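Local coordinates for glyoxalase family protein (Bacillus cereus, PDB 1SS4) that is of unknown function but belongs to the glyoxalase (vicinal oxygen chelate) family, and may bind a metal and act as a methylmalonyl-CoA epimerase, at residues 105-110 and 122-127; 23-28 and 72-77; 32-37 and 99-104; 134-139 and 144-149. All blocks are in the same frame, centred on the assembly; numbering follows the deposited sequence.

In the fold
All four contacts lie in one chain built from two beta-alpha-beta-beta-beta units. Along the sequence, interactions 2 and 3 interlock, their segments alternating, whereas interaction 1 and then interaction 4 follow once both have closed. Interactions 1, 3 and 4 reach the sheet of strands 95-103, 143-149, 131-137 and 119-127; interaction 2 belongs to the other sheet, under helix 22-32. Centres are closest for 1 and 4, about 8 Å, and farthest for 1 and 2, about 24 Å. Interaction 3 bridges the halves: F101 meets I72 of interaction 2 and I144 of interaction 4. Every contact also touches the second subunit, so the fold's packing and the dimer interface adjoin.

Interaction 1: 105-110 and 122-127; sequences DIDEMV and GEVVQY. With GSH (glutathione), chain H.
V124 buries more surface here than any other residue, and it does so by pushing its two methyl groups against helix 106-115 from the irregular part of strand 119-127, outermost of its sheet within the chain. Its CG1 meets CD1 of I106 at 3.9 Å, and its CG2 approaches CG2 of V110 at 4.2 Å. One branched residue thus reaches two helix positions four apart, which lie one turn from each other on the same side of the helix. In V124, chi1 of 177° puts CG1 opposite the backbone N, toward I106, and turns CG2 to V110. I106 is extended (chi2 175°), which carries CD1 out to the strand, and the two side chains run alongside one another, pointing opposite ways. Isoleucine and valine suit this place because their branched, apolar ends cover the sheet without polar groups that would need partners. This is a helix packed on a sheet, as in the glyoxalase fold; a short connection joins helix 106-115 to strand 119-127. C134 of the neighbouring inner strand 131-137 also lies under I106 and V110. D107 stands at the margin, its OD1 4.5 Å from V124 CG1; the carboxylate is engaged by R132 in a salt bridge. Farther along the strand, Y127 OH comes within 2.8 Å of O31 of glutathione, while its ring meets that of W46 of the second subunit.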
loop_
_atom_site.group_PDB
_atom_site.type_symbol
_atom_site.label_atom_id
_atom_site.label_comp_id
_atom_site.label_asym_id
_atom_site.label_seq_id
_atom_site.Cartn_x
_atom_site.Cartn_y
_atom_site.Cartn_z
ATOM N N ASP A 105 -11.567 12.605 14.164
ATOM C CA ASP A 105 -11.831 12.038 15.479
ATOM C C ASP A 105 -11.744 10.526 15.420
ATOM O O ASP A 105 -12.638 9.863 14.895
ATOM C CB ASP A 105 -13.217 12.428 15.980
ATOM C CG ASP A 105 -13.571 11.714 17.271
ATOM O OD1 ASP A 105 -12.940 12.000 18.309
ATOM O OD2 ASP A 105 -14.461 10.849 17.243
ATOM N N ILE A 106 -10.674 9.987 15.985
ATOM C CA ILE A 106 -10.449 8.553 15.954
ATOM C C ILE A 106 -11.475 7.751 16.753
ATOM O O ILE A 106 -11.848 6.644 16.360
ATOM C CB ILE A 106 -9.001 8.237 16.414
ATOM C CG1 ILE A 106 -8.680 6.762 16.180
ATOM C CG2 ILE A 106 -8.814 8.637 17.874
ATOM C CD1 ILE A 106 -7.239 6.425 16.499
ATOM N N ASP A 107 -11.959 8.297 17.865
ATOM C CA ASP A 107 -12.951 7.556 18.637
ATOM C C ASP A 107 -14.247 7.348 17.847
ATOM O O ASP A 107 -14.792 6.245 17.822
ATOM C CB ASP A 107 -13.244 8.257 19.972
ATOM C CG ASP A 107 -12.086 8.151 20.959
ATOM O OD1 ASP A 107 -11.426 7.090 21.028
ATOM O OD2 ASP A 107 -11.847 9.132 21.694
ATOM N N GLU A 108 -14.739 8.391 17.189
ATOM C CA GLU A 108 -15.957 8.260 16.400
ATOM C C GLU A 108 -15.712 7.244 15.278
ATOM O O GLU A 108 -16.546 6.373 15.016
ATOM C CB GLU A 108 -16.350 9.615 15.806
ATOM C CG GLU A 108 -17.753 9.704 15.219
ATOM C CD GLU A 108 -17.928 8.909 13.936
ATOM O OE1 GLU A 108 -17.082 9.053 13.022
ATOM O OE2 GLU A 108 -18.920 8.150 13.832
HETATM N N MSE A 109 -14.556 7.345 14.630
HETATM C CA MSE A 109 -14.225 6.433 13.533
HETATM C C MSE A 109 -14.121 4.988 14.013
HETATM O O MSE A 109 -14.607 4.070 13.347
HETATM C CB MSE A 109 -12.913 6.853 12.863
HETATM C CG MSE A 109 -12.578 6.043 11.612
HETATM SE SE MSE A 109 -13.936 6.157 10.229
HETATM C CE MSE A 109 -13.404 7.847 9.464
ATOM N N VAL A 110 -13.487 4.781 15.164
ATOM C CA VAL A 110 -13.355 3.428 15.698
ATOM C C VAL A 110 -14.735 2.914 16.093
ATOM O O VAL A 110 -15.099 1.776 15.790
ATOM C CB VAL A 110 -12.419 3.378 16.943
ATOM C CG1 VAL A 110 -12.488 2.000 17.590
ATOM C CG2 VAL A 110 -10.984 3.676 16.530
ATOM N N GLY A 122 -5.504 -3.672 18.730
ATOM C CA GLY A 122 -4.932 -3.497 20.051
ATOM C C GLY A 122 -5.745 -2.441 20.768
ATOM O O GLY A 122 -6.954 -2.564 20.883
ATOM N N GLU A 123 -5.084 -1.394 21.236
ATOM C CA GLU A 123 -5.780 -0.318 21.921
ATOM C C GLU A 123 -5.573 0.971 21.147
ATOM O O GLU A 123 -4.674 1.057 20.305
ATOM C CB GLU A 123 -5.207 -0.133 23.331
ATOM C CG GLU A 123 -5.172 -1.398 24.163
ATOM C CD GLU A 123 -4.327 -1.267 25.424
ATOM O OE1 GLU A 123 -4.072 -2.310 26.057
ATOM O OE2 GLU A 123 -3.921 -0.142 25.784
ATOM N N VAL A 124 -6.423 1.957 21.412
ATOM C CA VAL A 124 -6.265 3.260 20.800
ATOM C C VAL A 124 -5.239 3.879 21.747
ATOM O O VAL A 124 -5.545 4.200 22.893
ATOM C CB VAL A 124 -7.573 4.072 20.817
ATOM C CG1 VAL A 124 -7.326 5.459 20.225
ATOM C CG2 VAL A 124 -8.659 3.328 20.027
ATOM N N VAL A 125 -4.015 4.027 21.265
ATOM C CA VAL A 125 -2.928 4.537 22.078
ATOM C C VAL A 125 -2.553 5.978 21.797
ATOM O O VAL A 125 -2.650 6.453 20.660
ATOM C CB VAL A 125 -1.669 3.657 21.878
ATOM C CG1 VAL A 125 -0.596 4.020 22.880
ATOM C CG2 VAL A 125 -2.047 2.188 21.992
ATOM N N GLN A 126 -2.108 6.670 22.844
ATOM C CA GLN A 126 -1.681 8.045 22.698
ATOM C C GLN A 126 -0.164 8.101 22.683
ATOM O O GLN A 126 0.491 7.660 23.618
ATOM C CB GLN A 126 -2.206 8.913 23.840
ATOM C CG GLN A 126 -1.881 10.378 23.645
ATOM C CD GLN A 126 -2.568 11.264 24.650
ATOM O OE1 GLN A 126 -3.771 11.149 24.870
ATOM N NE2 GLN A 126 -1.809 12.164 25.261
ATOM N N TYR A 127 0.389 8.653 21.613
ATOM C CA TYR A 127 1.830 8.772 21.478
ATOM C C TYR A 127 2.264 10.163 21.929
ATOM O O TYR A 127 2.134 11.137 21.184
ATOM C CB TYR A 127 2.238 8.556 20.023
ATOM C CG TYR A 127 3.722 8.658 19.795
ATOM C CD1 TYR A 127 4.572 7.601 20.120
ATOM C CD2 TYR A 127 4.284 9.820 19.281
ATOM C CE1 TYR A 127 5.948 7.702 19.940
ATOM C CE2 TYR A 127 5.652 9.934 19.098
ATOM C CZ TYR A 127 6.478 8.873 19.429
ATOM O OH TYR A 127 7.828 8.997 19.275
HETATM N N1 GSH H . 18.426 7.392 13.048
HETATM C CA1 GSH H . 18.391 6.415 14.166
HETATM C C1 GSH H . 18.110 4.978 13.611
HETATM O O11 GSH H . 17.238 4.219 14.105
HETATM O O12 GSH H . 18.806 4.610 12.640
HETATM C CB1 GSH H . 17.326 6.949 15.190
HETATM C CG1 GSH H . 17.061 6.146 16.520
HETATM C CD1 GSH H . 15.965 6.677 17.457
HETATM O OE1 GSH H . 15.566 5.979 18.411
HETATM N N2 GSH H . 15.466 7.921 17.164
HETATM C CA2 GSH H . 14.371 8.537 17.984
HETATM C C2 GSH H . 12.995 7.774 17.767
HETATM O O2 GSH H . 12.866 7.133 16.716
HETATM C CB2 GSH H . 14.215 10.016 17.551
HETATM S SG2 GSH H . 13.569 10.251 15.829
HETATM N N3 GSH H . 12.063 7.893 18.760
HETATM C CA3 GSH H . 10.738 7.200 18.614
HETATM C C3 GSH H . 9.820 7.809 17.532
HETATM O O31 GSH H . 9.820 9.049 17.306
HETATM O O32 GSH H . 9.097 7.004 16.917
#

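Interaction 2: 23-28 and 72-77; sequences DNAISF and IELSRF
Helix 22-32 passes over strand 71-79 with A25 and L74 as the nearest backbone pair, their CA atoms 7.4 Å apart. The residue types suit this approach: alanine on the helix side brings a single small methyl, so the longer leucine can reach the helix and set its own methyl against the backbone. The contact is centred on one atom, CD1 of L74. It stands 3.8 Å from CB of A25 and equally 3.8 Å from the backbone N of I26, so that the methyl rests against the helix backbone as well as against a side chain. CG of L74 lies opposite its carbonyl carbon (chi1 -58°), and the extended chi2 (170°) carries CD1 on toward the helix. I26 comes in from the flank: its CG1 approaches the same methyl at 4.1 Å, and the two side chains cross obliquely. All three residues are buried, and the absence of polar side-chain atoms among them suits a helix-sheet interface, since no side chain here needs a hydrogen-bonding partner. L74 also touches L22 and F29 of the helix, while I26 reaches A61 on strand 57-64. Strand 71-79 lies between strand 9-18 and strand 57-64, bonded by its backbone to both, so the helix covers two inner strands of the four-stranded sheet, a layering consistent with the glyoxalase fold.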
loop_
_atom_site.group_PDB
_atom_site.type_symbol
_atom_site.label_atom_id
_atom_site.label_comp_id
_atom_site.label_asym_id
_atom_site.label_seq_id
_atom_site.Cartn_x
_atom_site.Cartn_y
_atom_site.Cartn_z
ATOM N N ASP A 23 -18.191 -4.556 -3.726
ATOM C CA ASP A 23 -19.233 -3.781 -3.054
ATOM C C ASP A 23 -18.900 -3.513 -1.582
ATOM O O ASP A 23 -19.023 -2.378 -1.113
ATOM C CB ASP A 23 -20.584 -4.500 -3.114
ATOM C CG ASP A 23 -21.213 -4.463 -4.489
ATOM O OD1 ASP A 23 -20.856 -3.576 -5.289
ATOM O OD2 ASP A 23 -22.080 -5.318 -4.765
ATOM N N ASN A 24 -18.499 -4.550 -0.847
ATOM C CA ASN A 24 -18.191 -4.371 0.573
ATOM C C ASN A 24 -16.955 -3.509 0.822
ATOM O O ASN A 24 -16.926 -2.703 1.766
ATOM C CB ASN A 24 -17.982 -5.715 1.281
ATOM C CG ASN A 24 -19.254 -6.522 1.405
ATOM O OD1 ASN A 24 -20.356 -5.978 1.362
ATOM N ND2 ASN A 24 -19.106 -7.832 1.578
ATOM N N ALA A 25 -15.924 -3.693 0.001
ATOM C CA ALA A 25 -14.689 -2.914 0.166
ATOM C C ALA A 25 -14.955 -1.438 -0.137
ATOM O O ALA A 25 -14.518 -0.560 0.601
ATOM C CB ALA A 25 -13.592 -3.469 -0.741
ATOM N N ILE A 26 -15.682 -1.164 -1.217
ATOM C CA ILE A 26 -16.031 0.215 -1.556
ATOM C C ILE A 26 -16.774 0.816 -0.356
ATOM O O ILE A 26 -16.445 1.900 0.112
ATOM C CB ILE A 26 -16.962 0.291 -2.810
ATOM C CG1 ILE A 26 -16.199 -0.156 -4.058
ATOM C CG2 ILE A 26 -17.482 1.719 -2.992
ATOM C CD1 ILE A 26 -17.034 -0.155 -5.322
ATOM N N SER A 27 -17.763 0.096 0.154
ATOM C CA SER A 27 -18.533 0.601 1.289
ATOM C C SER A 27 -17.645 0.957 2.481
ATOM O O SER A 27 -17.801 2.010 3.101
ATOM C CB SER A 27 -19.578 -0.438 1.709
ATOM O OG SER A 27 -20.206 -0.060 2.922
ATOM N N PHE A 28 -16.704 0.076 2.798
ATOM C CA PHE A 28 -15.794 0.297 3.912
ATOM C C PHE A 28 -14.914 1.540 3.747
ATOM O O PHE A 28 -14.813 2.358 4.656
ATOM C CB PHE A 28 -14.902 -0.933 4.111
ATOM C CG PHE A 28 -13.892 -0.767 5.204
ATOM C CD1 PHE A 28 -14.296 -0.730 6.538
ATOM C CD2 PHE A 28 -12.545 -0.621 4.906
ATOM C CE1 PHE A 28 -13.362 -0.547 7.559
ATOM C CE2 PHE A 28 -11.601 -0.434 5.920
ATOM C CZ PHE A 28 -12.012 -0.398 7.246
ATOM N N ILE A 72 -6.775 4.567 -3.497
ATOM C CA ILE A 72 -6.768 3.147 -3.184
ATOM C C ILE A 72 -7.522 2.472 -4.326
ATOM O O ILE A 72 -8.685 2.779 -4.597
ATOM C CB ILE A 72 -7.480 2.838 -1.869
ATOM C CG1 ILE A 72 -6.681 3.410 -0.712
ATOM C CG2 ILE A 72 -7.691 1.322 -1.716
ATOM C CD1 ILE A 72 -7.499 3.537 0.587
ATOM N N GLU A 73 -6.841 1.567 -5.012
ATOM C CA GLU A 73 -7.462 0.841 -6.109
ATOM C C GLU A 73 -7.911 -0.501 -5.565
ATOM O O GLU A 73 -7.103 -1.252 -5.009
ATOM C CB GLU A 73 -6.464 0.611 -7.248
ATOM C CG GLU A 73 -7.085 -0.041 -8.476
ATOM C CD GLU A 73 -6.095 -0.200 -9.638
ATOM O OE1 GLU A 73 -5.423 0.788 -10.010
ATOM O OE2 GLU A 73 -5.990 -1.309 -10.187
ATOM N N LEU A 74 -9.190 -0.803 -5.736
ATOM C CA LEU A 74 -9.747 -2.062 -5.277
ATOM C C LEU A 74 -9.988 -2.937 -6.504
ATOM O O LEU A 74 -10.554 -2.477 -7.508
ATOM C CB LEU A 74 -11.054 -1.796 -4.509
ATOM C CG LEU A 74 -10.909 -0.872 -3.294
ATOM C CD1 LEU A 74 -12.282 -0.480 -2.759
ATOM C CD2 LEU A 74 -10.085 -1.562 -2.183
ATOM N N SER A 75 -9.515 -4.183 -6.438
ATOM C CA SER A 75 -9.664 -5.137 -7.533
ATOM C C SER A 75 -10.312 -6.440 -7.072
ATOM O O SER A 75 -10.047 -6.923 -5.969
ATOM C CB SER A 75 -8.299 -5.481 -8.144
ATOM O OG SER A 75 -7.791 -4.391 -8.888
ATOM N N ARG A 76 -11.157 -6.991 -7.933
ATOM C CA ARG A 76 -11.825 -8.266 -7.684
ATOM C C ARG A 76 -11.633 -9.120 -8.937
ATOM O O ARG A 76 -12.023 -8.716 -10.039
ATOM C CB ARG A 76 -13.320 -8.065 -7.439
ATOM C CG ARG A 76 -14.058 -9.370 -7.196
ATOM C CD ARG A 76 -15.530 -9.113 -6.908
ATOM N NE ARG A 76 -16.240 -8.547 -8.057
ATOM C CZ ARG A 76 -16.718 -9.266 -9.070
ATOM N NH1 ARG A 76 -16.563 -10.588 -9.085
ATOM N NH2 ARG A 76 -17.362 -8.666 -10.062
ATOM N N PHE A 77 -11.019 -10.288 -8.772
ATOM C CA PHE A 77 -10.778 -11.192 -9.890
ATOM C C PHE A 77 -12.007 -12.048 -10.211
ATOM O O PHE A 77 -12.576 -12.651 -9.324
ATOM C CB PHE A 77 -9.608 -12.129 -9.567
ATOM C CG PHE A 77 -8.246 -11.531 -9.834
ATOM C CD1 PHE A 77 -7.674 -11.610 -11.102
ATOM C CD2 PHE A 77 -7.549 -10.862 -8.829
ATOM C CE1 PHE A 77 -6.422 -11.022 -11.369
ATOM C CE2 PHE A 77 -6.311 -10.276 -9.081
ATOM C CZ PHE A 77 -5.742 -10.353 -10.354
#

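Interaction 3: 32-37 and 99-104; sequences IGLNLE and VMFTVE
I32 and V103 make the closest backbone approach, 8.3 Å between CA atoms; the C-terminal end of helix 22-32 and the turn after it face strand 95-103, and the contacts are made by side chains. In the glyoxalase fold of this chain, they join the end of that helix and the start of strand 35-42 to a strand of the other sheet. F101 is the central residue. CG2 of I32 sits over one face of its ring in a CH-pi contact, 4.0 Å from the ring centroid and 13° off the normal. That methyl lies opposite the backbone N of I32, while CG1 takes the other branch (chi1 -68°). A flat aromatic ring suits this place because it offers a broad apolar surface to a branched aliphatic partner. G33 is the C-prime residue of a Schellman motif ending the helix; at its phi of 126° a CB would press on the carbonyl O of I32, hence glycine. The chain then turns and brings L34 to the ring. I72 touches both L34 and F101 from strand 71-79, and strand 95-103 pairs antiparallel with a strand of the second subunit. CD1 of L34 approaches the ring obliquely, lying 3.8 Å from F101 CE1 and 4.0 Å from F101 CZ.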
loop_
_atom_site.group_PDB
_atom_site.type_symbol
_atom_site.label_atom_id
_atom_site.label_comp_id
_atom_site.label_asym_id
_atom_site.label_seq_id
_atom_site.Cartn_x
_atom_site.Cartn_y
_atom_site.Cartn_z
ATOM N N ILE A 32 -14.459 5.280 5.780
ATOM C CA ILE A 32 -13.196 5.841 6.230
ATOM C C ILE A 32 -13.132 7.293 5.746
ATOM O O ILE A 32 -12.480 8.135 6.352
ATOM C CB ILE A 32 -11.989 5.083 5.612
ATOM C CG1 ILE A 32 -11.911 3.662 6.176
ATOM C CG2 ILE A 32 -10.700 5.878 5.848
ATOM C CD1 ILE A 32 -11.329 3.584 7.576
ATOM N N GLY A 33 -13.770 7.569 4.618
ATOM C CA GLY A 33 -13.752 8.925 4.110
ATOM C C GLY A 33 -13.287 9.102 2.683
ATOM O O GLY A 33 -13.197 10.239 2.214
ATOM N N LEU A 34 -12.958 8.008 1.995
ATOM C CA LEU A 34 -12.537 8.128 0.603
ATOM C C LEU A 34 -13.770 8.137 -0.301
ATOM O O LEU A 34 -14.838 7.629 0.067
ATOM C CB LEU A 34 -11.614 6.976 0.185
ATOM C CG LEU A 34 -10.220 7.046 0.812
ATOM C CD1 LEU A 34 -10.197 6.247 2.104
ATOM C CD2 LEU A 34 -9.193 6.494 -0.186
ATOM N N ASN A 35 -13.612 8.722 -1.483
ATOM C CA ASN A 35 -14.705 8.789 -2.454
ATOM C C ASN A 35 -14.405 7.885 -3.645
ATOM O O ASN A 35 -13.247 7.694 -4.020
ATOM C CB ASN A 35 -14.898 10.233 -2.922
ATOM C CG ASN A 35 -15.122 11.195 -1.764
ATOM O OD1 ASN A 35 -15.726 10.835 -0.749
ATOM N ND2 ASN A 35 -14.641 12.431 -1.916
ATOM N N LEU A 36 -15.462 7.323 -4.229
ATOM C CA LEU A 36 -15.344 6.430 -5.365
ATOM C C LEU A 36 -15.296 7.247 -6.651
ATOM O O LEU A 36 -16.261 7.943 -6.967
ATOM C CB LEU A 36 -16.545 5.493 -5.389
ATOM C CG LEU A 36 -16.725 4.532 -6.556
ATOM C CD1 LEU A 36 -15.545 3.547 -6.634
ATOM C CD2 LEU A 36 -18.023 3.779 -6.348
ATOM N N GLU A 37 -14.177 7.171 -7.376
ATOM C CA GLU A 37 -13.999 7.915 -8.634
ATOM C C GLU A 37 -14.614 7.167 -9.793
ATOM O O GLU A 37 -15.243 7.756 -10.676
ATOM C CB GLU A 37 -12.518 8.125 -8.967
ATOM C CG GLU A 37 -11.784 9.150 -8.148
ATOM C CD GLU A 37 -10.399 9.443 -8.720
ATOM O OE1 GLU A 37 -9.599 8.494 -8.859
ATOM O OE2 GLU A 37 -10.111 10.621 -9.028
ATOM N N VAL A 99 -2.132 0.527 5.297
ATOM C CA VAL A 99 -2.136 1.925 4.914
ATOM C C VAL A 99 -2.625 2.627 6.197
ATOM O O VAL A 99 -3.478 2.096 6.919
ATOM C CB VAL A 99 -3.087 2.234 3.730
ATOM C CG1 VAL A 99 -2.610 1.472 2.478
ATOM C CG2 VAL A 99 -4.499 1.832 4.042
HETATM N N MSE A 100 -2.041 3.791 6.491
HETATM C CA MSE A 100 -2.367 4.592 7.677
HETATM C C MSE A 100 -3.134 5.854 7.264
HETATM O O MSE A 100 -2.704 6.579 6.370
HETATM C CB MSE A 100 -1.064 4.985 8.392
HETATM C CG MSE A 100 -1.179 6.080 9.456
HETATM SE SE MSE A 100 -2.068 5.455 11.034
HETATM C CE MSE A 100 -0.711 4.317 11.787
ATOM N N PHE A 101 -4.268 6.100 7.907
ATOM C CA PHE A 101 -5.088 7.280 7.609
ATOM C C PHE A 101 -5.141 8.215 8.831
ATOM O O PHE A 101 -5.235 7.752 9.966
ATOM C CB PHE A 101 -6.532 6.867 7.293
ATOM C CG PHE A 101 -6.673 5.989 6.082
ATOM C CD1 PHE A 101 -6.544 6.521 4.800
ATOM C CD2 PHE A 101 -6.997 4.642 6.219
ATOM C CE1 PHE A 101 -6.742 5.729 3.663
ATOM C CE2 PHE A 101 -7.199 3.837 5.086
ATOM C CZ PHE A 101 -7.070 4.389 3.802
ATOM N N THR A 102 -5.075 9.525 8.602
ATOM C CA THR A 102 -5.214 10.461 9.724
ATOM C C THR A 102 -6.651 10.947 9.606
ATOM O O THR A 102 -7.066 11.375 8.537
ATOM C CB THR A 102 -4.293 11.680 9.613
ATOM O OG1 THR A 102 -2.928 11.255 9.685
ATOM C CG2 THR A 102 -4.571 12.669 10.777
ATOM N N VAL A 103 -7.409 10.847 10.689
ATOM C CA VAL A 103 -8.803 11.273 10.690
ATOM C C VAL A 103 -9.038 12.360 11.733
ATOM O O VAL A 103 -8.200 12.597 12.605
ATOM C CB VAL A 103 -9.755 10.083 10.969
ATOM C CG1 VAL A 103 -9.663 9.080 9.830
ATOM C CG2 VAL A 103 -9.404 9.422 12.289
ATOM N N GLU A 104 -10.181 13.026 11.641
ATOM C CA GLU A 104 -10.487 14.093 12.576
ATOM C C GLU A 104 -10.689 13.587 14.002
ATOM O O GLU A 104 -10.066 14.084 14.943
ATOM C CB GLU A 104 -11.727 14.838 12.110
ATOM C CG GLU A 104 -11.846 16.217 12.702
ATOM C CD GLU A 104 -13.013 16.971 12.128
ATOM O OE1 GLU A 104 -14.169 16.606 12.453
ATOM O OE2 GLU A 104 -12.774 17.917 11.344
#

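Interaction 4: 134-139 and 144-149; sequences CYIRGV and IGLAEE. With FMT (formic acid), chain F.
C134 and L146 face each other as a hydrogen-bonded antiparallel pair: C134 N donates a hydrogen bond to L146 O, and L146 N donates one to C134 O, both at 3.0 Å. I136 and I144 form the next such pair, with bonds I136 N to I144 O and I144 N to I136 O, each 2.9 Å. Between them Y135 and G145 make a non-hydrogen-bonded pair whose CA atoms are 4.5 Å apart. Glycine suits this spot, since CD2 of Y135 comes within 4.1 Å of its CA and the tyrosine ring lies across the space a side chain would take. These strands, 131-137 and 143-149, form the beta hairpin closing the second beta-alpha-beta-beta-beta unit of the glyoxalase fold. On the face shared by C134, I136, I144 and L146, SG of C134 touches CB of L146 at 4.1 Å, and CG1 of I136 meets CD1 of L146 at 4.0 Å. Small and branched apolar groups suit this face because helix 106-115 covers C134 and L146, and helix 22-32 covers I144 through F28 and F29. The hairpin end is looser. R137 points away from the partner strand, and its guanidinium meets a formic acid molecule, probably from the crystallisation liquor, edge-on: NE donates a hydrogen bond to O1 at 2.8 Å and NH2 one to O2. G141 and A89 take further guanidinium N-H groups through their carbonyl oxygens.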
loop_
_atom_site.group_PDB
_atom_site.type_symbol
_atom_site.label_atom_id
_atom_site.label_comp_id
_atom_site.label_asym_id
_atom_site.label_seq_id
_atom_site.Cartn_x
_atom_site.Cartn_y
_atom_site.Cartn_z
ATOM N N CYS A 134 -4.413 3.634 16.331
ATOM C CA CYS A 134 -4.748 2.236 16.505
ATOM C C CYS A 134 -4.684 1.505 15.168
ATOM O O CYS A 134 -4.547 2.126 14.107
ATOM C CB CYS A 134 -6.163 2.091 17.067
ATOM S SG CYS A 134 -7.451 2.643 15.927
ATOM N N TYR A 135 -4.776 0.185 15.248
ATOM C CA TYR A 135 -4.804 -0.685 14.076
ATOM C C TYR A 135 -6.179 -1.315 14.118
ATOM O O TYR A 135 -6.663 -1.706 15.180
ATOM C CB TYR A 135 -3.762 -1.800 14.158
ATOM C CG TYR A 135 -2.382 -1.454 13.649
ATOM C CD1 TYR A 135 -1.424 -2.458 13.464
ATOM C CD2 TYR A 135 -2.021 -0.140 13.372
ATOM C CE1 TYR A 135 -0.147 -2.156 13.016
ATOM C CE2 TYR A 135 -0.748 0.172 12.935
ATOM C CZ TYR A 135 0.185 -0.843 12.760
ATOM O OH TYR A 135 1.454 -0.522 12.358
ATOM N N ILE A 136 -6.801 -1.425 12.960
ATOM C CA ILE A 136 -8.125 -1.998 12.849
ATOM C C ILE A 136 -8.127 -2.996 11.721
ATOM O O ILE A 136 -7.470 -2.771 10.705
ATOM C CB ILE A 136 -9.156 -0.904 12.483
ATOM C CG1 ILE A 136 -9.267 0.100 13.624
ATOM C CG2 ILE A 136 -10.503 -1.531 12.140
ATOM C CD1 ILE A 136 -9.893 -0.478 14.858
ATOM N N ARG A 137 -8.850 -4.101 11.915
ATOM C CA ARG A 137 -9.036 -5.105 10.881
ATOM C C ARG A 137 -10.377 -4.667 10.284
ATOM O O ARG A 137 -11.431 -4.765 10.942
ATOM C CB ARG A 137 -9.164 -6.508 11.484
ATOM C CG ARG A 137 -7.877 -7.066 12.070
ATOM C CD ARG A 137 -7.239 -8.051 11.124
ATOM N NE ARG A 137 -5.886 -8.442 11.519
ATOM C CZ ARG A 137 -4.912 -8.672 10.646
ATOM N NH1 ARG A 137 -5.172 -8.539 9.354
ATOM N NH2 ARG A 137 -3.694 -9.037 11.054
ATOM N N GLY A 138 -10.340 -4.157 9.057
ATOM C CA GLY A 138 -11.557 -3.685 8.431
ATOM C C GLY A 138 -12.229 -4.697 7.534
ATOM O O GLY A 138 -12.303 -5.882 7.864
ATOM N N VAL A 139 -12.722 -4.229 6.390
ATOM C CA VAL A 139 -13.388 -5.108 5.441
ATOM C C VAL A 139 -12.528 -6.339 5.136
ATOM O O VAL A 139 -11.336 -6.230 4.839
ATOM C CB VAL A 139 -13.756 -4.359 4.135
ATOM C CG1 VAL A 139 -12.498 -3.861 3.432
ATOM C CG2 VAL A 139 -14.585 -5.277 3.229
ATOM N N ILE A 144 -5.708 -1.856 8.589
ATOM C CA ILE A 144 -5.681 -0.413 8.366
ATOM C C ILE A 144 -5.189 0.254 9.643
ATOM O O ILE A 144 -5.388 -0.258 10.728
ATOM C CB ILE A 144 -7.091 0.131 8.098
ATOM C CG1 ILE A 144 -7.722 -0.601 6.917
ATOM C CG2 ILE A 144 -7.024 1.596 7.835
ATOM C CD1 ILE A 144 -6.995 -0.378 5.619
ATOM N N GLY A 145 -4.540 1.398 9.493
ATOM C CA GLY A 145 -4.067 2.153 10.626
ATOM C C GLY A 145 -4.877 3.449 10.647
ATOM O O GLY A 145 -5.231 3.997 9.604
ATOM N N LEU A 146 -5.193 3.924 11.841
ATOM C CA LEU A 146 -5.942 5.172 12.000
ATOM C C LEU A 146 -5.214 6.038 13.000
ATOM O O LEU A 146 -4.675 5.536 13.971
ATOM C CB LEU A 146 -7.347 4.903 12.523
ATOM C CG LEU A 146 -8.340 4.087 11.709
ATOM C CD1 LEU A 146 -9.610 3.915 12.533
ATOM C CD2 LEU A 146 -8.639 4.781 10.409
ATOM N N ALA A 147 -5.181 7.340 12.750
ATOM C CA ALA A 147 -4.545 8.270 13.674
ATOM C C ALA A 147 -5.284 9.601 13.707
ATOM O O ALA A 147 -5.903 10.003 12.724
ATOM C CB ALA A 147 -3.118 8.524 13.273
ATOM N N GLU A 148 -5.197 10.268 14.850
ATOM C CA GLU A 148 -5.795 11.583 15.045
ATOM C C GLU A 148 -4.711 12.485 15.634
ATOM O O GLU A 148 -4.043 12.124 16.603
ATOM C CB GLU A 148 -6.990 11.526 16.008
ATOM C CG GLU A 148 -7.403 12.912 16.503
ATOM C CD GLU A 148 -8.463 12.880 17.591
ATOM O OE1 GLU A 148 -8.522 13.858 18.366
ATOM O OE2 GLU A 148 -9.241 11.904 17.672
ATOM N N GLU A 149 -4.540 13.655 15.029
ATOM C CA GLU A 149 -3.546 14.632 15.468
ATOM C C GLU A 149 -4.063 15.430 16.676
ATOM O O GLU A 149 -5.230 15.818 16.713
ATOM C CB GLU A 149 -3.241 15.582 14.313
ATOM C CG GLU A 149 -1.789 15.668 13.934
ATOM C CD GLU A 149 -1.591 15.547 12.439
ATOM O OE1 GLU A 149 -2.348 16.203 11.686
ATOM O OE2 GLU A 149 -0.679 14.798 12.019
HETATM C C FMT F . -4.520 -9.545 14.599
HETATM O O1 FMT F . -5.680 -9.238 14.169
HETATM O O2 FMT F . -3.626 -8.729 14.197
#